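Local atomic coordinates of transcriptional regulator, MarR family (Neisseria meningitidis serogroup B, PDB entry 3G3Z), a protein that probably binds DNA and regulates transcription as a dimeric winged-helix repressor or activator of the MarR family. Residues A[21-26]-A[32-37]; A[37-40]-A[45-48]; A[39-44]-A[101-106]. All coordinates share one frame; numbering follows the deposited sequence.

Interaction 1. Residues A[21-26]-A[32-37]; sequences DKWIGQ and NLFAVL
Phe34 fills the gap between helices 5-25 and 31-43, and Ile24 and Trp23 meet it from the other side. The CA atoms of Ile24 and Phe34 are 7.2 Å apart, the nearest pair of the two segments, and both CB atoms point across the gap. Contact starts at the root of the phenylalanine: Phe34 CB lies 3.9 Å from Ile24 CG2, and Ile24 CD1 touches the same carbon. Further out, Phe34 CG is 3.7 Å from Ile24 CD1. On one rim, Phe34 CD2 comes to 3.6 Å from that methyl, the shortest approach between the segments, while CE2 grazes it at longer range. Ile24 CD1 thus sits by the CG-CD2 rim, and on the same side of the ring plane Ile24 CG1 stands nearer the middle in a CH-pi contact, 4.2 Å from the Phe34 ring centroid and 17° off its normal. The pairing joins the N-terminal helix, which in MarR proteins belongs to the dimerisation region, to the first helix of the winged helix-turn-helix domain. On the other rim the partner changes, and Phe34 CE1 reaches Trp23 CZ3 at 3.9 Å. Seen from the indole, this carbon arrives at the edge, close to the ring plane. Trp23 has CG anti to the backbone N (chi1 178°), which carries the six-membered ring out toward helix 31-43. All three side chains are buried, and no hydrogen bond joins the segments. Around the cluster, Trp23 stacks on Phe109 of helix 93-117 and packs on Ile140 of the second subunit, while Phe34 stacks on Tyr38.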
loop_
_atom_site.group_PDB
_atom_site.type_symbol
_atom_site.label_atom_id
_atom_site.label_comp_id
_atom_site.label_asym_id
_atom_site.label_seq_id
_atom_site.Cartn_x
_atom_site.Cartn_y
_atom_site.Cartn_z
ATOM N N ASP A 21 -0.906 -7.311 2.807
ATOM C CA ASP A 21 -2.276 -7.694 2.501
ATOM C C ASP A 21 -2.408 -9.174 2.158
ATOM O O ASP A 21 -3.407 -9.802 2.490
ATOM C CB ASP A 21 -2.833 -6.857 1.350
ATOM C CG ASP A 21 -3.423 -5.547 1.819
ATOM O OD1 ASP A 21 -3.808 -4.728 0.957
ATOM O OD2 ASP A 21 -3.505 -5.331 3.046
ATOM N N LYS A 22 -1.398 -9.723 1.493
ATOM C CA LYS A 22 -1.376 -11.140 1.143
ATOM C C LYS A 22 -1.290 -11.997 2.408
ATOM O O LYS A 22 -2.031 -12.974 2.549
ATOM C CB LYS A 22 -0.204 -11.430 0.213
ATOM C CG LYS A 22 -0.125 -12.855 -0.293
ATOM C CD LYS A 22 1.152 -13.052 -1.103
ATOM C CE LYS A 22 0.986 -12.549 -2.524
ATOM N NZ LYS A 22 2.288 -12.525 -3.240
ATOM N N TRP A 23 -0.408 -11.616 3.332
ATOM C CA TRP A 23 -0.320 -12.311 4.613
ATOM C C TRP A 23 -1.668 -12.288 5.348
ATOM O O TRP A 23 -2.130 -13.321 5.826
ATOM C CB TRP A 23 0.781 -11.732 5.509
ATOM C CG TRP A 23 0.801 -12.416 6.811
ATOM C CD1 TRP A 23 1.408 -13.605 7.104
ATOM C CD2 TRP A 23 0.128 -12.004 8.008
ATOM N NE1 TRP A 23 1.179 -13.941 8.415
ATOM C CE2 TRP A 23 0.390 -12.980 8.989
ATOM C CE3 TRP A 23 -0.668 -10.904 8.344
ATOM C CZ2 TRP A 23 -0.114 -12.885 10.287
ATOM C CZ3 TRP A 23 -1.164 -10.810 9.629
ATOM C CH2 TRP A 23 -0.888 -11.789 10.583
ATOM N N ILE A 24 -2.287 -11.112 5.432
ATOM C CA ILE A 24 -3.601 -10.967 6.054
ATOM C C ILE A 24 -4.598 -11.930 5.407
ATOM O O ILE A 24 -5.390 -12.576 6.106
ATOM C CB ILE A 24 -4.143 -9.507 5.965
ATOM C CG1 ILE A 24 -3.309 -8.562 6.845
ATOM C CG2 ILE A 24 -5.605 -9.456 6.375
ATOM C CD1 ILE A 24 -3.724 -7.064 6.802
ATOM N N GLY A 25 -4.539 -12.033 4.077
ATOM C CA GLY A 25 -5.458 -12.886 3.321
ATOM C C GLY A 25 -5.266 -14.358 3.637
ATOM O O GLY A 25 -6.212 -15.138 3.559
ATOM N N GLN A 26 -4.033 -14.729 3.996
ATOM C CA GLN A 26 -3.693 -16.101 4.390
ATOM C C GLN A 26 -4.225 -16.475 5.769
ATOM O O GLN A 26 -4.153 -17.650 6.164
ATOM C CB GLN A 26 -2.176 -16.356 4.314
ATOM C CG GLN A 26 -1.585 -16.275 2.898
ATOM C CD GLN A 26 -2.283 -17.196 1.905
ATOM O OE1 GLN A 26 -2.119 -18.418 1.940
ATOM N NE2 GLN A 26 -3.077 -16.612 1.022
ATOM N N ASN A 32 -9.447 -4.577 6.050
ATOM C CA ASN A 32 -10.469 -3.879 6.825
ATOM C C ASN A 32 -10.853 -4.617 8.116
ATOM O O ASN A 32 -10.961 -4.003 9.164
ATOM C CB ASN A 32 -11.711 -3.613 5.956
ATOM C CG ASN A 32 -11.395 -2.799 4.709
ATOM O OD1 ASN A 32 -12.155 -2.813 3.731
ATOM N ND2 ASN A 32 -10.285 -2.074 4.740
ATOM N N LEU A 33 -11.058 -5.931 8.031
ATOM C CA LEU A 33 -11.379 -6.755 9.199
ATOM C C LEU A 33 -10.215 -6.839 10.172
ATOM O O LEU A 33 -10.398 -6.774 11.398
ATOM C CB LEU A 33 -11.748 -8.176 8.749
ATOM C CG LEU A 33 -13.174 -8.382 8.258
ATOM C CD1 LEU A 33 -13.241 -9.612 7.357
ATOM C CD2 LEU A 33 -14.125 -8.503 9.459
ATOM N N PHE A 34 -9.022 -7.022 9.615
ATOM C CA PHE A 34 -7.785 -7.061 10.387
ATOM C C PHE A 34 -7.596 -5.792 11.196
ATOM O O PHE A 34 -7.279 -5.841 12.393
ATOM C CB PHE A 34 -6.589 -7.276 9.455
ATOM C CG PHE A 34 -5.282 -7.323 10.168
ATOM C CD1 PHE A 34 -4.889 -8.476 10.849
ATOM C CD2 PHE A 34 -4.448 -6.213 10.187
ATOM C CE1 PHE A 34 -3.676 -8.524 11.531
ATOM C CE2 PHE A 34 -3.228 -6.258 10.868
ATOM C CZ PHE A 34 -2.849 -7.413 11.536
ATOM N N ALA A 35 -7.814 -4.654 10.538
ATOM C CA ALA A 35 -7.673 -3.356 11.174
ATOM C C ALA A 35 -8.477 -3.287 12.485
ATOM O O ALA A 35 -7.934 -2.894 13.512
ATOM C CB ALA A 35 -8.099 -2.238 10.202
ATOM N N VAL A 36 -9.747 -3.694 12.452
ATOM C CA VAL A 36 -10.610 -3.711 13.653
ATOM C C VAL A 36 -10.166 -4.789 14.639
ATOM O O VAL A 36 -9.815 -4.493 15.779
ATOM C CB VAL A 36 -12.125 -3.895 13.288
ATOM C CG1 VAL A 36 -13.019 -3.965 14.555
ATOM C CG2 VAL A 36 -12.584 -2.763 12.419
ATOM N N LEU A 37 -10.167 -6.039 14.187
ATOM C CA LEU A 37 -9.897 -7.194 15.049
ATOM C C LEU A 37 -8.517 -7.155 15.722
ATOM O O LEU A 37 -8.392 -7.389 16.932
ATOM C CB LEU A 37 -10.059 -8.496 14.246
ATOM C CG LEU A 37 -11.457 -8.778 13.661
ATOM C CD1 LEU A 37 -11.386 -9.879 12.611
ATOM C CD2 LEU A 37 -12.452 -9.127 14.760
#

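Interaction 2. Residues A[37-40]-A[45-48]; sequences LYTL and SRTQ
Leu40 in the last turn of helix 31-43 and Ser45 in the link to helix 48-55 bring the two backbones to their closest approach, 5.9 Å between CA atoms. Segment 37-40 is helical throughout, whereas Ser45 (psi 135°) and Arg46 (psi 155°) are extended, so a straight piece of chain runs beside the end of the helix. No hydrogen bond crosses between the segments, and the contact is made of carbon atoms and one backbone amide. Leu40 contributes a single branch: its CD2 lies 3.8 Å from Arg46 N and 4.2 Å from Arg46 CB, the two side chains running past each other in opposite directions. The same methyl brushes the backbone of Ser45. Thr39 meets Arg46 further along, its CG2 packing 4.0 Å from Arg46 CG with the side chains at about a right angle. The arginine bends at chi2 (-71°), which leaves its aliphatic root on the threonine while the charged end is taken by Glu43, in a salt bridge from Arg46 NE. Thr39 separates its functions likewise: the methyl packs here, and OG1 is hydrogen-bonded to Ala35 O and to Trp55 NE1. Thr47, the N-cap of helix 48-55, holds the N of His50 through OG1. In the winged helix-turn-helix of MarR proteins such a link joins the first helix of the domain to the helix-turn-helix, here helices 48-55 and 59-71, and the Arg46 backbone pairs with Leu89 of wing strand 89-91, on which Leu40 rests.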
loop_
_atom_site.group_PDB
_atom_site.type_symbol
_atom_site.label_atom_id
_atom_site.label_comp_id
_atom_site.label_asym_id
_atom_site.label_seq_id
_atom_site.Cartn_x
_atom_site.Cartn_y
_atom_site.Cartn_z
ATOM N N LEU A 37 -10.167 -6.039 14.187
ATOM C CA LEU A 37 -9.897 -7.194 15.049
ATOM C C LEU A 37 -8.517 -7.155 15.722
ATOM O O LEU A 37 -8.392 -7.389 16.932
ATOM C CB LEU A 37 -10.059 -8.496 14.246
ATOM C CG LEU A 37 -11.457 -8.778 13.661
ATOM C CD1 LEU A 37 -11.386 -9.879 12.611
ATOM C CD2 LEU A 37 -12.452 -9.127 14.760
ATOM N N TYR A 38 -7.489 -6.854 14.937
ATOM C CA TYR A 38 -6.137 -6.831 15.470
ATOM C C TYR A 38 -5.865 -5.646 16.399
ATOM O O TYR A 38 -5.190 -5.816 17.420
ATOM C CB TYR A 38 -5.109 -6.902 14.354
ATOM C CG TYR A 38 -3.708 -7.131 14.849
ATOM C CD1 TYR A 38 -3.290 -8.400 15.270
ATOM C CD2 TYR A 38 -2.791 -6.078 14.905
ATOM C CE1 TYR A 38 -1.990 -8.608 15.733
ATOM C CE2 TYR A 38 -1.491 -6.278 15.364
ATOM C CZ TYR A 38 -1.096 -7.541 15.771
ATOM O OH TYR A 38 0.188 -7.728 16.227
ATOM N N THR A 39 -6.395 -4.465 16.063
ATOM C CA THR A 39 -6.291 -3.301 16.961
ATOM C C THR A 39 -6.947 -3.604 18.313
ATOM O O THR A 39 -6.372 -3.337 19.373
ATOM C CB THR A 39 -6.907 -2.002 16.344
ATOM O OG1 THR A 39 -6.358 -1.775 15.041
ATOM C CG2 THR A 39 -6.604 -0.794 17.202
ATOM N N LEU A 40 -8.135 -4.187 18.271
ATOM C CA LEU A 40 -8.886 -4.437 19.497
ATOM C C LEU A 40 -8.253 -5.526 20.356
ATOM O O LEU A 40 -8.304 -5.459 21.582
ATOM C CB LEU A 40 -10.352 -4.755 19.186
ATOM C CG LEU A 40 -11.221 -3.619 18.629
ATOM C CD1 LEU A 40 -12.659 -4.082 18.455
ATOM C CD2 LEU A 40 -11.171 -2.374 19.511
ATOM N N SER A 45 -9.731 -1.612 24.130
ATOM C CA SER A 45 -10.815 -0.764 23.652
ATOM C C SER A 45 -10.314 0.437 22.868
ATOM O O SER A 45 -9.361 1.099 23.269
ATOM C CB SER A 45 -11.678 -0.316 24.821
ATOM O OG SER A 45 -12.267 -1.452 25.427
ATOM N N ARG A 46 -10.949 0.698 21.735
ATOM C CA ARG A 46 -10.584 1.835 20.899
ATOM C C ARG A 46 -11.824 2.289 20.159
ATOM O O ARG A 46 -12.748 1.509 19.943
ATOM C CB ARG A 46 -9.497 1.446 19.885
ATOM C CG ARG A 46 -8.154 1.033 20.467
ATOM C CD ARG A 46 -7.411 2.226 21.055
ATOM N NE ARG A 46 -6.202 1.812 21.762
ATOM C CZ ARG A 46 -5.367 2.641 22.378
ATOM N NH1 ARG A 46 -5.604 3.951 22.384
ATOM N NH2 ARG A 46 -4.293 2.160 22.998
ATOM N N THR A 47 -11.852 3.553 19.768
ATOM C CA THR A 47 -12.980 4.068 19.011
ATOM C C THR A 47 -12.756 3.700 17.554
ATOM O O THR A 47 -11.624 3.428 17.153
ATOM C CB THR A 47 -13.088 5.596 19.120
ATOM O OG1 THR A 47 -11.923 6.200 18.543
ATOM C CG2 THR A 47 -13.232 6.038 20.586
ATOM N N GLN A 48 -13.833 3.691 16.771
ATOM C CA GLN A 48 -13.736 3.488 15.329
ATOM C C GLN A 48 -12.766 4.481 14.701
ATOM O O GLN A 48 -12.017 4.137 13.770
ATOM C CB GLN A 48 -15.112 3.635 14.688
ATOM C CG GLN A 48 -16.052 2.484 14.987
ATOM C CD GLN A 48 -17.469 2.742 14.512
ATOM O OE1 GLN A 48 -18.426 2.385 15.189
ATOM N NE2 GLN A 48 -17.609 3.361 13.346
#

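Interaction 3. Residues A[39-44]-A[101-106]; sequences TLATEG and PLTESA
Ala41 and Thr103 make the tight part of this contact: Ala41 CB is 3.6 Å from Thr103 CG2, and the CA atoms of the same two residues, 7.2 Å apart, are the nearest pair between the segments. The spacing is consistent with one methyl from each side filling it. The loose part lies one residue on, where Thr42 CG2 stands 4.1 Å from the same Thr103 methyl, the two threonines passing each other in opposite directions. Thr103 CG2 therefore receives both partners, and it alone represents its segment. The three residues remain partly exposed, and only 84 Å² is buried between the segments, so the contact lies near the surface. Beside it, Ala41 leans on Leu91 of strand 89-91, and Met3 of the second subunit packs on Thr42. The torsions account for the methyl-to-methyl meeting. In Thr103 (chi1 58°) and Thr42 (chi1 57°) alike, CG2 lies anti to the carbonyl carbon and, on a CB that already points across, faces the partner. Each hydroxyl bonds to a carbonyl of its own helix, Thr42 OG1 to Tyr38 O and Thr103 OG1 to Ala100 O. The latter bond lies beside a kink in helix 93-117, where the nitrogens of Pro101 and Leu102 lack the usual bond to the preceding turn. With both hydroxyls engaged along their own chains and no polar bond across, the chemistry implies that the end of helix 31-43 and the middle of helix 93-117 meet here through van der Waals packing of methyl groups.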
loop_
_atom_site.group_PDB
_atom_site.type_symbol
_atom_site.label_atom_id
_atom_site.label_comp_id
_atom_site.label_asym_id
_atom_site.label_seq_id
_atom_site.Cartn_x
_atom_site.Cartn_y
_atom_site.Cartn_z
ATOM N N THR A 39 -6.395 -4.465 16.063
ATOM C CA THR A 39 -6.291 -3.301 16.961
ATOM C C THR A 39 -6.947 -3.604 18.313
ATOM O O THR A 39 -6.372 -3.337 19.373
ATOM C CB THR A 39 -6.907 -2.002 16.344
ATOM O OG1 THR A 39 -6.358 -1.775 15.041
ATOM C CG2 THR A 39 -6.604 -0.794 17.202
ATOM N N LEU A 40 -8.135 -4.187 18.271
ATOM C CA LEU A 40 -8.886 -4.437 19.497
ATOM C C LEU A 40 -8.253 -5.526 20.356
ATOM O O LEU A 40 -8.304 -5.459 21.582
ATOM C CB LEU A 40 -10.352 -4.755 19.186
ATOM C CG LEU A 40 -11.221 -3.619 18.629
ATOM C CD1 LEU A 40 -12.659 -4.082 18.455
ATOM C CD2 LEU A 40 -11.171 -2.374 19.511
ATOM N N ALA A 41 -7.650 -6.516 19.705
ATOM C CA ALA A 41 -7.030 -7.639 20.408
ATOM C C ALA A 41 -5.712 -7.265 21.088
ATOM O O ALA A 41 -5.361 -7.836 22.123
ATOM C CB ALA A 41 -6.827 -8.814 19.459
ATOM N N THR A 42 -5.007 -6.293 20.515
ATOM C CA THR A 42 -3.667 -5.928 20.973
ATOM C C THR A 42 -3.610 -4.601 21.733
ATOM O O THR A 42 -2.652 -4.357 22.463
ATOM C CB THR A 42 -2.683 -5.851 19.785
ATOM O OG1 THR A 42 -3.184 -4.916 18.824
ATOM C CG2 THR A 42 -2.508 -7.224 19.118
ATOM N N GLU A 43 -4.609 -3.736 21.548
ATOM C CA GLU A 43 -4.620 -2.437 22.234
ATOM C C GLU A 43 -5.741 -2.337 23.249
ATOM O O GLU A 43 -5.730 -1.453 24.108
ATOM C CB GLU A 43 -4.722 -1.272 21.243
ATOM C CG GLU A 43 -3.549 -1.181 20.288
ATOM C CD GLU A 43 -3.488 0.129 19.519
ATOM O OE1 GLU A 43 -2.421 0.407 18.926
ATOM O OE2 GLU A 43 -4.491 0.882 19.510
ATOM N N GLY A 44 -6.705 -3.250 23.145
ATOM C CA GLY A 44 -7.918 -3.184 23.945
ATOM C C GLY A 44 -8.914 -2.245 23.299
ATOM O O GLY A 44 -8.931 -2.081 22.076
ATOM N N PRO A 101 -5.999 -16.759 17.710
ATOM C CA PRO A 101 -5.134 -17.353 16.665
ATOM C C PRO A 101 -4.550 -16.321 15.715
ATOM O O PRO A 101 -3.461 -16.526 15.180
ATOM C CB PRO A 101 -6.081 -18.271 15.876
ATOM C CG PRO A 101 -7.318 -18.399 16.697
ATOM C CD PRO A 101 -7.404 -17.194 17.570
ATOM N N LEU A 102 -5.276 -15.222 15.505
ATOM C CA LEU A 102 -4.804 -14.147 14.640
ATOM C C LEU A 102 -3.633 -13.405 15.260
ATOM O O LEU A 102 -2.639 -13.157 14.588
ATOM C CB LEU A 102 -5.930 -13.167 14.282
ATOM C CG LEU A 102 -5.500 -11.990 13.407
ATOM C CD1 LEU A 102 -5.059 -12.515 12.012
ATOM C CD2 LEU A 102 -6.617 -10.958 13.281
ATOM N N THR A 103 -3.743 -13.050 16.539
ATOM C CA THR A 103 -2.624 -12.387 17.213
ATOM C C THR A 103 -1.411 -13.304 17.261
ATOM O O THR A 103 -0.273 -12.853 17.110
ATOM C CB THR A 103 -2.980 -11.939 18.632
ATOM O OG1 THR A 103 -3.400 -13.075 19.398
ATOM C CG2 THR A 103 -4.095 -10.912 18.583
ATOM N N GLU A 104 -1.657 -14.595 17.443
ATOM C CA GLU A 104 -0.555 -15.549 17.515
ATOM C C GLU A 104 0.195 -15.679 16.193
ATOM O O GLU A 104 1.422 -15.634 16.173
ATOM C CB GLU A 104 -1.037 -16.906 18.020
ATOM C CG GLU A 104 -1.258 -16.927 19.509
ATOM C CD GLU A 104 -2.008 -18.163 19.964
ATOM O OE1 GLU A 104 -1.496 -19.284 19.741
ATOM O OE2 GLU A 104 -3.105 -18.013 20.547
ATOM N N SER A 105 -0.540 -15.835 15.093
ATOM C CA SER A 105 0.085 -15.914 13.771
ATOM C C SER A 105 0.774 -14.610 13.391
ATOM O O SER A 105 1.822 -14.637 12.745
ATOM C CB SER A 105 -0.910 -16.331 12.687
ATOM O OG SER A 105 -2.089 -15.572 12.768
ATOM N N ALA A 106 0.190 -13.483 13.803
ATOM C CA ALA A 106 0.801 -12.162 13.591
ATOM C C ALA A 106 2.122 -12.040 14.325
ATOM O O ALA A 106 3.105 -11.549 13.759
ATOM C CB ALA A 106 -0.140 -11.058 14.021
#

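From the N terminus, helix 5-25 comes first, and interaction 1 closes the short connection between helices 5-25 and 31-43 by folding the second back against the first. Interaction 2 then closes the turn that follows helix 31-43, sharing Leu37 with interaction 1. Interaction 3 starts on the same stretch as interaction 2 but spans much further, so that 45-48, helices 48-55 and 59-71 and both wing strands lie inside its loop; interaction 1 precedes it in series. Helix 31-43 serves all three. Packing also links the contacts directly: Trp23 CH2 lies 3.5 Å from Ala106 CA, and Tyr38 CE1 3.5 Å from Ala106 CB, tying helix 93-117 to helices 5-25 and 31-43.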